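Long-range contacts in DNA alpha-glucosyltransferase (Enterobacteria phage T4, PDB 1XV5), which is a phage glycosyltransferase of the GT-B class, built from two Rossmann-like domains that face each other across a cleft: residues 36-42 / 57-63; 69-74 / 100-105; 288-294 / 318-323; 200-204 / 281-285; 136-140 / 395-399. All blocks are in the same frame, centred on the assembly; numbering follows the deposited sequence.

Contact 1: 36-42 / 57-63; sequences TLVYAKD and SIPVILA
Y39 and P59 face each other across two neighbouring parallel strands. From CB the tyrosine side chain runs out on the face of the sheet that it shares with P59. CG sits between the backbone N and the carbonyl carbon (chi1 68°), a rotation that lays the ring over the neighbouring strand. CD1 lies near I58 O; CE1 passes S57 OG at 3.5 Å, which sits at the ring edge; CZ meets P59 CB at 3.5 Å, and P59 CA lies over one ring face, toward the rim. At the tip, one water in the ring plane joins Y39 OH (2.8 Å) to S57 OG (2.6 Å). The backbones are tied by I58 N to L37 O, Y39 N to I58 O, V60 N to Y39 O and K41 N to V60 O. On the other face V38 CG1 touches V60 CG1 at 3.7 Å, where L72 of helix 66-73 packs on V38 and A69 packs on V60. Past the strand ends, the D42 carboxylate receives two amide N-H groups on its syn lone pairs, L62 N at OD2 (2.8 Å) and A63 N at OD1 (2.9 Å); T93 also bonds OD1. Two strand axes 30° apart, with V38-I58, Y39-P59 and A40-V60 in parallel register, form the margin of the N-terminal Rossmann-like sheet, where 58-60 is the outermost strand.

Contact 2: 69-74 / 100-105; sequences ALKLVN and LLDNIK
L100 pushes its CD2 methyl against the backbone of the helix that carries L70, and this is the tight part of the contact. CD2 lies 3.4 Å from L70 CA, with L70 CB and V73 CG2 also near it, while the other branch, CD1, rests 3.9 Å from A69 CB. The side chains of L70 and L100 run past one another head to tail, and L70 CD1 lies 3.8 Å from N103 O. L62 packs on A69 and L100, and L79 of strand 78-83 lies against V73 and I104, which places this apolar side against the sheet. Toward solvent the contact becomes polar and rests on fewer touching atoms, and the exposed K105 crosses N74 at a slant. With CG anti to its carbonyl carbon (chi1 -78°), the N74 amide faces the chain that leaves helix 91-103. OD1 accepts K105 N at 2.7 Å, with the donor tilted 34° from the carbonyl plane, whereas ND2 reaches N103 O only through a weak bond of 3.5 Å. The aliphatic K105 CG passes 3.4 Å from OD1. One amide thus uses both its acceptor and its donor, which probably helps to hold N74 against the 103-105 backbone, mainly through the K105 N bond, while leucine and valine contacts supply the apolar part.

Contact 3: 288-294 / 318-323; sequences SGFGYQL and TIPVFW
The Y292 ring carries V321 over one face: V321 CB stands 4.1 Å from the ring centroid, 21° off the normal, a CH-pi contact displaced toward the rim, and V321 CG1 touches CD1 at 3.7 Å. The F290 ring, lying beside I319 and pointing the same way, brings CD2 to 3.6 Å from I319 CB. On the opposite face of the sheet, the F322 ring meets Q293 CB through CD1 and has H310 edge-to-face. Strands 288-293 and 319-323 are joined through helix 308-316 as a beta-alpha-beta unit, and backbone hydrogen bonds of their parallel pairing run from G291 N to I319 O, V321 N to G291 O and Q293 N to V321 O. Where the chain turns at G289, T318 OG1, anti to its backbone N (chi1 -176°), donates to S288 O at 2.7 Å, from 42° out of the carbonyl plane. At the far end, a water lies 2.8 Å from Q293 O, where it probably donates, and accepts from W323 N. The chemistry implies a buried pairing held at its centre by direct amide bonds, with the T318 hydroxyl satisfying S288 O.

Contact 4: 200-204 / 281-285; sequences NRWIG and MLERM
M285 reaches the strand with its terminal methyl: CE lies 3.5 Å from both R201 O and I203 CG2, the latter a tight carbon pair. Bends at chi2 and chi3 turn this methyl back toward the strand, while M285 SD rests 3.8 Å from R201 CB. One turn earlier in the helix, M281 CG packs on I203 CG2 at 3.8 Å, crossing the isoleucine at about a right angle, and M281 CE meets I203 CD1. The third element sets an aliphatic carbon on a charged group: R284 CB sits 3.8 Å above the centre of the R201 guanidinium, on one face, and the two guanidinium planes are inclined by 54°. R201 NH1 comes within 4.0 Å of R284 NE, but E233, outside the two segments, forms salt bridges to R201 NH1 through OE2 and to R284 NH2 through OE1, probably offsetting the like charge. S288 OG bonds R201 NE and R284 O, while L313 and C316 of helix 308-316 pack on M285. With axes 153° apart and 10.3 Å between them, the helix runs nearly antiparallel to the strand, as helices do in Rossmann-like alpha/beta domains. M281, packed on I203, and G204, next to I203, belong to the pocket of the bound uridine-5'-diphosphate, so this end of the contact borders the site.

Contact 5: 136-140 / 395-399; sequences DVIFS and QFDII
F139 drives the far end of its ring between the side chains of I398 and I399. I399 CG1 lies in the ring plane at the edge, 3.8 Å from F139 CE1, and the two side chains cross at about a right angle. I398 CG2 comes to F139 CZ at 3.9 Å, approaching obliquely, while I398 CD1 reaches CE2 at 4.0 Å. Q395 adds its main chain, its O lying near the ring plane 3.9 Å from CZ, and its CB stands close to the same carbon. The CB of F139 points toward the helix, and a chi1 of -71°, with CG anti to the carbonyl carbon, sets the ring between I398 and I399; Y113 of strand 109-114 stacks on it. Here the C-terminal helix 388-399 lies against the N-terminal parallel sheet, roughly antiparallel to strand 137-140 (148°) with 9.8 Å between axes; return of the C-terminal helix to the first domain is a feature of the GT-B fold. V137, two residues earlier and pointing to the same side, makes a looser contact: its CG2 is 4.1 Å from I399 O, and CG1 meets I398 CG2 at 4.3 Å. R109 NH1 hydrogen-bonds the I399 carbonyl, and Y173 of strand 172-174 packs on V137, F139 and I398.

Overall arrangement
The contacts divide between two domains, each built on a parallel sheet; contact 2 joins helices 66-73 and 91-103 beside the first sheet. Contacts 1 and 5 both reach that N-terminal sheet, 23 Å apart between centres, with contact 1 at its margin; contact 2 lies 13 Å from contact 1, centre to centre, and touches it through L62 on L100 and V60 on A69. Contacts 3 and 4 share the second sheet through neighbouring strands 288-293 and 199-203, their centres only 9 Å apart and about 30 Å or more from those of the others. Along the chain contacts 1 and 2 follow in series, as do 4 and 3, the latter pair nested in the loop closed by contact 5, which returns the C-terminal helix to the first domain.

Contact 1: 36-42 / 57-63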
# COMPACT_ATOMS: atom_id res chain seq x y z
N THR A 36 9.38 16.49 9.15
CA THR A 36 8.66 16.27 10.39
C THR A 36 7.46 15.42 9.99
O THR A 36 6.77 15.74 9.01
CB THR A 36 8.16 17.59 11.02
OG1 THR A 36 7.31 18.29 10.10
CG2 THR A 36 9.33 18.47 11.42
N LEU A 37 7.24 14.33 10.70
CA LEU A 37 6.12 13.44 10.41
C LEU A 37 5.12 13.62 11.53
O LEU A 37 5.40 13.29 12.68
CB LEU A 37 6.60 11.99 10.34
CG LEU A 37 5.53 10.92 10.05
CD1 LEU A 37 4.92 11.16 8.67
CD2 LEU A 37 6.17 9.55 10.11
N VAL A 38 3.95 14.14 11.17
CA VAL A 38 2.89 14.41 12.14
C VAL A 38 1.62 13.63 11.84
O VAL A 38 1.22 13.52 10.68
CB VAL A 38 2.55 15.92 12.13
CG1 VAL A 38 1.45 16.22 13.14
CG2 VAL A 38 3.79 16.73 12.41
N TYR A 39 0.98 13.10 12.87
CA TYR A 39 -0.27 12.37 12.67
C TYR A 39 -1.27 12.67 13.77
O TYR A 39 -0.90 12.89 14.92
CB TYR A 39 -0.02 10.86 12.58
CG TYR A 39 0.43 10.20 13.86
CD1 TYR A 39 1.77 10.23 14.26
CD2 TYR A 39 -0.48 9.52 14.67
CE1 TYR A 39 2.19 9.60 15.43
CE2 TYR A 39 -0.07 8.89 15.84
CZ TYR A 39 1.26 8.93 16.22
OH TYR A 39 1.66 8.30 17.37
N ALA A 40 -2.55 12.70 13.39
CA ALA A 40 -3.63 12.97 14.34
C ALA A 40 -3.80 11.76 15.25
O ALA A 40 -3.98 10.64 14.77
CB ALA A 40 -4.92 13.26 13.60
N LYS A 41 -3.74 11.99 16.55
CA LYS A 41 -3.87 10.92 17.53
C LYS A 41 -5.32 10.71 17.96
O LYS A 41 -5.63 9.78 18.70
CB LYS A 41 -3.00 11.24 18.75
CG LYS A 41 -2.93 10.15 19.80
CD LYS A 41 -2.05 10.58 20.97
CE LYS A 41 -1.94 9.47 22.01
NZ LYS A 41 -1.09 9.88 23.15
N ASP A 42 -6.20 11.59 17.49
CA ASP A 42 -7.63 11.54 17.82
C ASP A 42 -8.24 10.15 17.68
O ASP A 42 -9.06 9.74 18.50
CB ASP A 42 -8.39 12.54 16.95
CG ASP A 42 -7.85 13.95 17.09
OD1 ASP A 42 -8.58 14.82 17.62
OD2 ASP A 42 -6.70 14.18 16.68
N SER A 57 8.02 10.01 14.94
CA SER A 57 6.67 10.47 14.62
C SER A 57 6.13 11.41 15.69
O SER A 57 6.34 11.18 16.89
CB SER A 57 5.72 9.28 14.46
OG SER A 57 5.56 8.60 15.69
N ILE A 58 5.43 12.45 15.26
CA ILE A 58 4.86 13.44 16.17
C ILE A 58 3.34 13.36 16.24
O ILE A 58 2.64 13.78 15.31
CB ILE A 58 5.25 14.87 15.74
CG1 ILE A 58 6.77 14.99 15.66
CG2 ILE A 58 4.68 15.88 16.72
CD1 ILE A 58 7.25 16.29 15.04
N PRO A 59 2.80 12.82 17.34
CA PRO A 59 1.35 12.72 17.47
C PRO A 59 0.75 14.03 17.98
O PRO A 59 1.39 14.77 18.72
CB PRO A 59 1.18 11.58 18.47
CG PRO A 59 2.34 11.78 19.38
CD PRO A 59 3.48 12.07 18.42
N VAL A 60 -0.47 14.32 17.55
CA VAL A 60 -1.14 15.54 17.99
C VAL A 60 -2.65 15.30 18.01
O VAL A 60 -3.21 14.68 17.11
CB VAL A 60 -0.82 16.73 17.05
CG1 VAL A 60 -1.31 16.46 15.64
CG2 VAL A 60 -1.44 18.00 17.61
N ILE A 61 -3.29 15.76 19.08
CA ILE A 61 -4.73 15.61 19.22
C ILE A 61 -5.36 16.85 18.62
O ILE A 61 -5.33 17.92 19.22
CB ILE A 61 -5.15 15.49 20.69
CG1 ILE A 61 -4.32 14.40 21.38
CG2 ILE A 61 -6.63 15.15 20.78
CD1 ILE A 61 -4.55 14.31 22.88
N LEU A 62 -5.91 16.71 17.42
CA LEU A 62 -6.52 17.84 16.73
C LEU A 62 -7.63 18.50 17.53
O LEU A 62 -7.73 19.72 17.58
CB LEU A 62 -7.07 17.38 15.37
CG LEU A 62 -6.05 16.88 14.35
CD1 LEU A 62 -6.78 16.45 13.08
CD2 LEU A 62 -5.05 17.98 14.03
N ALA A 63 -8.47 17.68 18.17
CA ALA A 63 -9.58 18.19 18.96
C ALA A 63 -9.17 18.97 20.21
O ALA A 63 -9.96 19.75 20.74
CB ALA A 63 -10.50 17.05 19.35
O HOH W 1 4.35 8.21 18.01

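Contact 2: 69-74 / 100-105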
# COMPACT_ATOMS: atom_id res chain seq x y z
N ALA A 69 -0.79 21.69 16.67
CA ALA A 69 -0.95 21.25 15.28
C ALA A 69 -0.64 22.36 14.29
O ALA A 69 0.08 22.15 13.31
CB ALA A 69 -2.37 20.74 15.06
N LEU A 70 -1.17 23.55 14.54
CA LEU A 70 -0.95 24.69 13.65
C LEU A 70 0.53 25.06 13.54
O LEU A 70 1.04 25.28 12.44
CB LEU A 70 -1.74 25.90 14.12
CG LEU A 70 -1.62 27.16 13.25
CD1 LEU A 70 -2.20 26.87 11.87
CD2 LEU A 70 -2.36 28.31 13.90
N LYS A 71 1.21 25.13 14.68
CA LYS A 71 2.62 25.48 14.69
C LYS A 71 3.43 24.47 13.86
O LYS A 71 4.35 24.84 13.14
CB LYS A 71 3.15 25.51 16.12
CG LYS A 71 4.62 25.90 16.21
CD LYS A 71 5.12 25.86 17.65
CE LYS A 71 6.61 26.20 17.71
NZ LYS A 71 7.41 25.28 16.85
N LEU A 72 3.06 23.20 13.97
CA LEU A 72 3.75 22.14 13.24
C LEU A 72 3.59 22.26 11.73
O LEU A 72 4.58 22.25 11.00
CB LEU A 72 3.24 20.77 13.70
CG LEU A 72 3.68 20.29 15.08
CD1 LEU A 72 2.90 19.04 15.48
CD2 LEU A 72 5.17 20.00 15.06
N VAL A 73 2.35 22.39 11.26
CA VAL A 73 2.09 22.50 9.83
C VAL A 73 2.61 23.79 9.19
O VAL A 73 2.88 23.81 7.99
CB VAL A 73 0.59 22.35 9.52
CG1 VAL A 73 0.11 20.97 9.94
CG2 VAL A 73 -0.21 23.43 10.24
N ASN A 74 2.75 24.85 9.98
CA ASN A 74 3.25 26.11 9.43
C ASN A 74 4.76 26.26 9.53
O ASN A 74 5.32 27.29 9.16
CB ASN A 74 2.60 27.31 10.13
CG ASN A 74 1.19 27.57 9.63
OD1 ASN A 74 0.91 27.40 8.45
ND2 ASN A 74 0.32 28.00 10.53
N LEU A 100 -7.40 24.36 10.59
CA LEU A 100 -5.98 24.24 10.24
C LEU A 100 -5.77 24.60 8.78
O LEU A 100 -4.88 25.37 8.44
CB LEU A 100 -5.49 22.81 10.47
CG LEU A 100 -4.87 22.46 11.82
CD1 LEU A 100 -4.48 20.98 11.81
CD2 LEU A 100 -3.64 23.32 12.06
N LEU A 101 -6.59 24.02 7.91
CA LEU A 101 -6.50 24.27 6.47
C LEU A 101 -6.62 25.75 6.16
O LEU A 101 -5.85 26.30 5.38
CB LEU A 101 -7.59 23.49 5.73
CG LEU A 101 -7.52 21.97 5.80
CD1 LEU A 101 -8.73 21.38 5.10
CD2 LEU A 101 -6.23 21.47 5.16
N ASP A 102 -7.61 26.40 6.78
CA ASP A 102 -7.84 27.83 6.56
C ASP A 102 -6.71 28.71 7.09
O ASP A 102 -6.49 29.80 6.58
CB ASP A 102 -9.15 28.26 7.23
CG ASP A 102 -10.38 27.82 6.46
OD1 ASP A 102 -11.50 28.04 6.96
OD2 ASP A 102 -10.23 27.25 5.36
N ASN A 103 -6.00 28.23 8.11
CA ASN A 103 -4.93 29.03 8.69
C ASN A 103 -3.50 28.65 8.33
O ASN A 103 -2.55 29.18 8.91
CB ASN A 103 -5.08 29.06 10.21
CG ASN A 103 -6.31 29.84 10.65
OD1 ASN A 103 -7.43 29.35 10.56
ND2 ASN A 103 -6.09 31.07 11.10
N ILE A 104 -3.33 27.73 7.39
CA ILE A 104 -1.99 27.35 6.96
C ILE A 104 -1.45 28.56 6.21
O ILE A 104 -2.19 29.21 5.48
CB ILE A 104 -2.02 26.16 5.98
CG1 ILE A 104 -2.54 24.91 6.69
CG2 ILE A 104 -0.63 25.92 5.41
CD1 ILE A 104 -2.86 23.76 5.75
N LYS A 105 -0.17 28.88 6.40
CA LYS A 105 0.41 30.03 5.71
C LYS A 105 0.18 29.92 4.21
O LYS A 105 0.44 28.88 3.60
CB LYS A 105 1.91 30.14 6.01
CG LYS A 105 2.22 30.37 7.48
CD LYS A 105 3.62 30.91 7.70
CE LYS A 105 4.69 29.91 7.33
NZ LYS A 105 6.05 30.47 7.57

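Contact 3: 288-294 / 318-323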
# COMPACT_ATOMS: atom_id res chain seq x y z
N SER A 288 10.58 -17.83 2.56
CA SER A 288 9.43 -18.55 2.01
C SER A 288 9.62 -18.73 0.50
O SER A 288 10.02 -17.80 -0.20
CB SER A 288 8.14 -17.79 2.28
OG SER A 288 7.94 -17.62 3.67
N GLY A 289 9.31 -19.92 0.01
CA GLY A 289 9.47 -20.18 -1.41
C GLY A 289 8.70 -19.25 -2.32
O GLY A 289 9.25 -18.70 -3.29
N PHE A 290 7.42 -19.06 -2.03
CA PHE A 290 6.58 -18.22 -2.87
C PHE A 290 5.71 -17.27 -2.08
O PHE A 290 5.08 -17.65 -1.09
CB PHE A 290 5.73 -19.10 -3.78
CG PHE A 290 6.55 -20.06 -4.60
CD1 PHE A 290 6.97 -21.28 -4.06
CD2 PHE A 290 7.00 -19.70 -5.86
CE1 PHE A 290 7.83 -22.11 -4.77
CE2 PHE A 290 7.86 -20.53 -6.58
CZ PHE A 290 8.28 -21.73 -6.03
N GLY A 291 5.70 -16.01 -2.52
CA GLY A 291 4.90 -14.98 -1.89
C GLY A 291 3.73 -14.65 -2.80
O GLY A 291 3.88 -14.60 -4.02
N TYR A 292 2.57 -14.42 -2.20
CA TYR A 292 1.37 -14.13 -2.97
C TYR A 292 0.75 -12.78 -2.66
O TYR A 292 0.61 -12.39 -1.50
CB TYR A 292 0.31 -15.21 -2.70
CG TYR A 292 0.72 -16.59 -3.14
CD1 TYR A 292 0.07 -17.23 -4.20
CD2 TYR A 292 1.76 -17.27 -2.51
CE1 TYR A 292 0.44 -18.51 -4.61
CE2 TYR A 292 2.14 -18.55 -2.91
CZ TYR A 292 1.48 -19.16 -3.97
OH TYR A 292 1.85 -20.42 -4.37
N GLN A 293 0.40 -12.06 -3.72
CA GLN A 293 -0.25 -10.76 -3.60
C GLN A 293 -1.26 -10.85 -4.72
O GLN A 293 -0.93 -10.67 -5.90
CB GLN A 293 0.76 -9.64 -3.85
CG GLN A 293 0.41 -8.35 -3.12
CD GLN A 293 -0.73 -7.60 -3.77
OE1 GLN A 293 -1.50 -8.16 -4.55
NE2 GLN A 293 -0.86 -6.32 -3.44
N LEU A 294 -2.50 -11.15 -4.36
CA LEU A 294 -3.54 -11.35 -5.35
C LEU A 294 -4.57 -10.23 -5.49
O LEU A 294 -5.74 -10.50 -5.79
CB LEU A 294 -4.24 -12.68 -5.07
CG LEU A 294 -3.28 -13.87 -4.94
CD1 LEU A 294 -4.07 -15.13 -4.56
CD2 LEU A 294 -2.52 -14.08 -6.25
N THR A 318 11.70 -13.44 -2.42
CA THR A 318 10.88 -14.63 -2.62
C THR A 318 10.42 -14.51 -4.07
O THR A 318 10.69 -13.51 -4.72
CB THR A 318 9.64 -14.67 -1.69
OG1 THR A 318 8.95 -15.91 -1.87
CG2 THR A 318 8.69 -13.52 -2.00
N ILE A 319 9.74 -15.54 -4.59
CA ILE A 319 9.23 -15.46 -5.95
C ILE A 319 7.84 -14.83 -5.86
O ILE A 319 6.96 -15.36 -5.18
CB ILE A 319 9.10 -16.85 -6.59
CG1 ILE A 319 10.48 -17.40 -6.93
CG2 ILE A 319 8.22 -16.77 -7.84
CD1 ILE A 319 11.23 -16.59 -7.97
N PRO A 320 7.64 -13.69 -6.53
CA PRO A 320 6.33 -13.04 -6.48
C PRO A 320 5.27 -13.72 -7.33
O PRO A 320 5.50 -14.03 -8.50
CB PRO A 320 6.61 -11.62 -6.99
CG PRO A 320 8.08 -11.43 -6.77
CD PRO A 320 8.64 -12.79 -7.12
N VAL A 321 4.10 -13.95 -6.73
CA VAL A 321 2.99 -14.53 -7.46
C VAL A 321 1.91 -13.45 -7.38
O VAL A 321 1.35 -13.21 -6.31
CB VAL A 321 2.51 -15.84 -6.80
CG1 VAL A 321 1.31 -16.39 -7.56
CG2 VAL A 321 3.65 -16.87 -6.78
N PHE A 322 1.65 -12.79 -8.51
CA PHE A 322 0.67 -11.71 -8.59
C PHE A 322 -0.56 -12.09 -9.42
O PHE A 322 -0.51 -13.00 -10.24
CB PHE A 322 1.27 -10.46 -9.25
CG PHE A 322 2.42 -9.82 -8.49
CD1 PHE A 322 2.70 -10.15 -7.17
CD2 PHE A 322 3.19 -8.84 -9.11
CE1 PHE A 322 3.73 -9.51 -6.47
CE2 PHE A 322 4.23 -8.19 -8.43
CZ PHE A 322 4.50 -8.53 -7.11
N TRP A 323 -1.65 -11.35 -9.22
CA TRP A 323 -2.89 -11.58 -9.96
C TRP A 323 -2.66 -11.17 -11.42
O TRP A 323 -2.31 -10.02 -11.70
CB TRP A 323 -4.02 -10.75 -9.34
CG TRP A 323 -5.38 -11.01 -9.91
CD1 TRP A 323 -6.09 -10.21 -10.75
CD2 TRP A 323 -6.20 -12.16 -9.67
NE1 TRP A 323 -7.31 -10.78 -11.04
CE2 TRP A 323 -7.40 -11.98 -10.39
CE3 TRP A 323 -6.03 -13.33 -8.91
CZ2 TRP A 323 -8.43 -12.93 -10.38
CZ3 TRP A 323 -7.06 -14.27 -8.90
CH2 TRP A 323 -8.25 -14.06 -9.63
O HOH W 2 -1.96 -8.73 -7.65

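Contact 4: 200-204 / 281-285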
# COMPACT_ATOMS: atom_id res chain seq x y z
N ASN A 200 4.10 -21.21 1.12
CA ASN A 200 3.43 -20.26 0.24
C ASN A 200 2.81 -19.23 1.17
O ASN A 200 1.88 -19.54 1.91
CB ASN A 200 2.37 -20.99 -0.59
CG ASN A 200 2.96 -22.12 -1.42
OD1 ASN A 200 3.12 -23.25 -0.95
ND2 ASN A 200 3.32 -21.80 -2.65
N ARG A 201 3.34 -18.02 1.13
CA ARG A 201 2.89 -16.96 2.03
C ARG A 201 2.21 -15.79 1.34
O ARG A 201 2.80 -15.09 0.52
CB ARG A 201 4.10 -16.48 2.84
CG ARG A 201 3.81 -15.58 4.04
CD ARG A 201 5.11 -15.20 4.75
NE ARG A 201 5.88 -16.37 5.16
CZ ARG A 201 5.71 -17.03 6.31
NH1 ARG A 201 4.79 -16.63 7.18
NH2 ARG A 201 6.43 -18.12 6.57
N TRP A 202 0.94 -15.59 1.70
CA TRP A 202 0.12 -14.50 1.18
C TRP A 202 0.14 -13.39 2.23
O TRP A 202 0.11 -13.67 3.42
CB TRP A 202 -1.32 -15.01 1.02
CG TRP A 202 -2.31 -14.02 0.49
CD1 TRP A 202 -2.73 -13.88 -0.81
CD2 TRP A 202 -3.06 -13.05 1.25
NE1 TRP A 202 -3.68 -12.89 -0.90
CE2 TRP A 202 -3.90 -12.37 0.35
CE3 TRP A 202 -3.09 -12.70 2.61
CZ2 TRP A 202 -4.77 -11.35 0.76
CZ3 TRP A 202 -3.95 -11.69 3.02
CH2 TRP A 202 -4.78 -11.02 2.10
N ILE A 203 0.21 -12.13 1.78
CA ILE A 203 0.19 -10.99 2.71
C ILE A 203 -0.81 -9.94 2.25
O ILE A 203 -0.99 -9.71 1.05
CB ILE A 203 1.59 -10.31 2.85
CG1 ILE A 203 2.16 -9.98 1.47
CG2 ILE A 203 2.53 -11.21 3.64
CD1 ILE A 203 3.41 -9.09 1.52
N GLY A 204 -1.48 -9.31 3.21
CA GLY A 204 -2.46 -8.29 2.90
C GLY A 204 -3.34 -8.01 4.11
O GLY A 204 -2.85 -7.96 5.24
N MET A 281 7.57 -9.78 9.09
CA MET A 281 6.99 -10.44 7.92
C MET A 281 8.05 -10.55 6.83
O MET A 281 8.19 -11.60 6.21
CB MET A 281 5.79 -9.64 7.41
CG MET A 281 5.14 -10.19 6.15
SD MET A 281 6.03 -9.79 4.62
CE MET A 281 5.59 -8.05 4.44
N LEU A 282 8.79 -9.47 6.59
CA LEU A 282 9.83 -9.50 5.56
C LEU A 282 10.85 -10.60 5.84
O LEU A 282 11.33 -11.26 4.91
CB LEU A 282 10.54 -8.14 5.47
CG LEU A 282 9.69 -6.97 4.95
CD1 LEU A 282 10.48 -5.68 5.01
CD2 LEU A 282 9.25 -7.25 3.52
N GLU A 283 11.18 -10.81 7.11
CA GLU A 283 12.13 -11.86 7.47
C GLU A 283 11.52 -13.22 7.14
O GLU A 283 12.17 -14.07 6.52
CB GLU A 283 12.47 -11.76 8.96
CG GLU A 283 13.44 -12.81 9.49
CD GLU A 283 14.78 -12.81 8.77
OE1 GLU A 283 15.25 -11.74 8.34
OE2 GLU A 283 15.38 -13.90 8.66
N ARG A 284 10.27 -13.43 7.54
CA ARG A 284 9.60 -14.70 7.27
C ARG A 284 9.43 -14.94 5.77
O ARG A 284 9.64 -16.06 5.28
CB ARG A 284 8.21 -14.74 7.93
CG ARG A 284 8.22 -14.87 9.45
CD ARG A 284 6.80 -15.08 9.99
NE ARG A 284 5.96 -13.89 9.86
CZ ARG A 284 5.88 -12.92 10.77
NH1 ARG A 284 6.61 -12.98 11.88
NH2 ARG A 284 5.07 -11.88 10.57
N MET A 285 9.06 -13.88 5.06
CA MET A 285 8.84 -13.98 3.62
C MET A 285 10.13 -14.27 2.86
O MET A 285 10.12 -15.02 1.89
CB MET A 285 8.23 -12.68 3.09
CG MET A 285 7.82 -12.72 1.63
SD MET A 285 6.44 -13.85 1.30
CE MET A 285 5.04 -12.87 1.92

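Contact 5: 136-140 / 395-399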
# COMPACT_ATOMS: atom_id res chain seq x y z
N ASP A 136 -2.15 22.78 -3.69
CA ASP A 136 -1.48 23.43 -4.81
C ASP A 136 -1.08 22.33 -5.78
O ASP A 136 -0.83 22.59 -6.96
CB ASP A 136 -0.24 24.18 -4.33
CG ASP A 136 -0.58 25.34 -3.41
OD1 ASP A 136 -0.31 25.23 -2.19
OD2 ASP A 136 -1.13 26.34 -3.90
N VAL A 137 -1.02 21.11 -5.27
CA VAL A 137 -0.66 19.94 -6.06
C VAL A 137 -1.49 18.76 -5.56
O VAL A 137 -1.57 18.51 -4.36
CB VAL A 137 0.84 19.58 -5.90
CG1 VAL A 137 1.19 18.40 -6.79
CG2 VAL A 137 1.71 20.78 -6.23
N ILE A 138 -2.10 18.03 -6.49
CA ILE A 138 -2.93 16.88 -6.14
C ILE A 138 -2.48 15.63 -6.89
O ILE A 138 -2.22 15.69 -8.10
CB ILE A 138 -4.41 17.14 -6.49
CG1 ILE A 138 -4.88 18.42 -5.81
CG2 ILE A 138 -5.27 15.95 -6.07
CD1 ILE A 138 -6.24 18.89 -6.29
N PHE A 139 -2.39 14.51 -6.18
CA PHE A 139 -1.98 13.23 -6.77
C PHE A 139 -3.02 12.13 -6.52
O PHE A 139 -3.67 12.12 -5.47
CB PHE A 139 -0.67 12.72 -6.17
CG PHE A 139 0.56 13.49 -6.56
CD1 PHE A 139 1.11 14.43 -5.70
CD2 PHE A 139 1.21 13.21 -7.76
CE1 PHE A 139 2.30 15.08 -6.02
CE2 PHE A 139 2.41 13.86 -8.08
CZ PHE A 139 2.95 14.79 -7.21
N SER A 140 -3.15 11.21 -7.47
CA SER A 140 -4.06 10.07 -7.32
C SER A 140 -3.44 8.87 -8.03
O SER A 140 -2.53 9.02 -8.84
CB SER A 140 -5.43 10.37 -7.94
OG SER A 140 -5.40 10.26 -9.35
N GLN A 395 7.81 12.71 -8.57
CA GLN A 395 6.83 13.47 -7.80
C GLN A 395 7.40 14.80 -7.33
O GLN A 395 6.72 15.82 -7.35
CB GLN A 395 6.35 12.63 -6.61
CG GLN A 395 5.72 11.31 -7.05
CD GLN A 395 5.49 10.33 -5.93
OE1 GLN A 395 5.43 9.11 -6.16
NE2 GLN A 395 5.33 10.83 -4.71
N PHE A 396 8.67 14.79 -6.93
CA PHE A 396 9.32 16.01 -6.47
C PHE A 396 9.36 17.04 -7.59
O PHE A 396 9.13 18.23 -7.36
CB PHE A 396 10.74 15.70 -5.98
CG PHE A 396 11.49 16.90 -5.48
CD1 PHE A 396 12.22 17.70 -6.35
CD2 PHE A 396 11.45 17.25 -4.13
CE1 PHE A 396 12.91 18.82 -5.89
CE2 PHE A 396 12.13 18.37 -3.66
CZ PHE A 396 12.86 19.16 -4.55
N ASP A 397 9.65 16.59 -8.80
CA ASP A 397 9.71 17.50 -9.95
C ASP A 397 8.34 18.12 -10.23
O ASP A 397 8.25 19.29 -10.60
CB ASP A 397 10.23 16.76 -11.18
CG ASP A 397 11.72 16.47 -11.08
OD1 ASP A 397 12.23 15.69 -11.92
OD2 ASP A 397 12.37 17.02 -10.18
N ILE A 398 7.29 17.33 -10.05
CA ILE A 398 5.93 17.81 -10.28
C ILE A 398 5.53 18.80 -9.18
O ILE A 398 4.88 19.81 -9.44
CB ILE A 398 4.93 16.64 -10.29
CG1 ILE A 398 5.15 15.77 -11.53
CG2 ILE A 398 3.50 17.17 -10.24
CD1 ILE A 398 4.31 14.50 -11.55
N ILE A 399 5.94 18.50 -7.95
CA ILE A 399 5.61 19.36 -6.81
C ILE A 399 6.28 20.73 -6.89
O ILE A 399 5.66 21.74 -6.59
CB ILE A 399 6.02 18.68 -5.48
CG1 ILE A 399 5.17 17.43 -5.25
CG2 ILE A 399 5.87 19.67 -4.32
CD1 ILE A 399 5.54 16.64 -4.02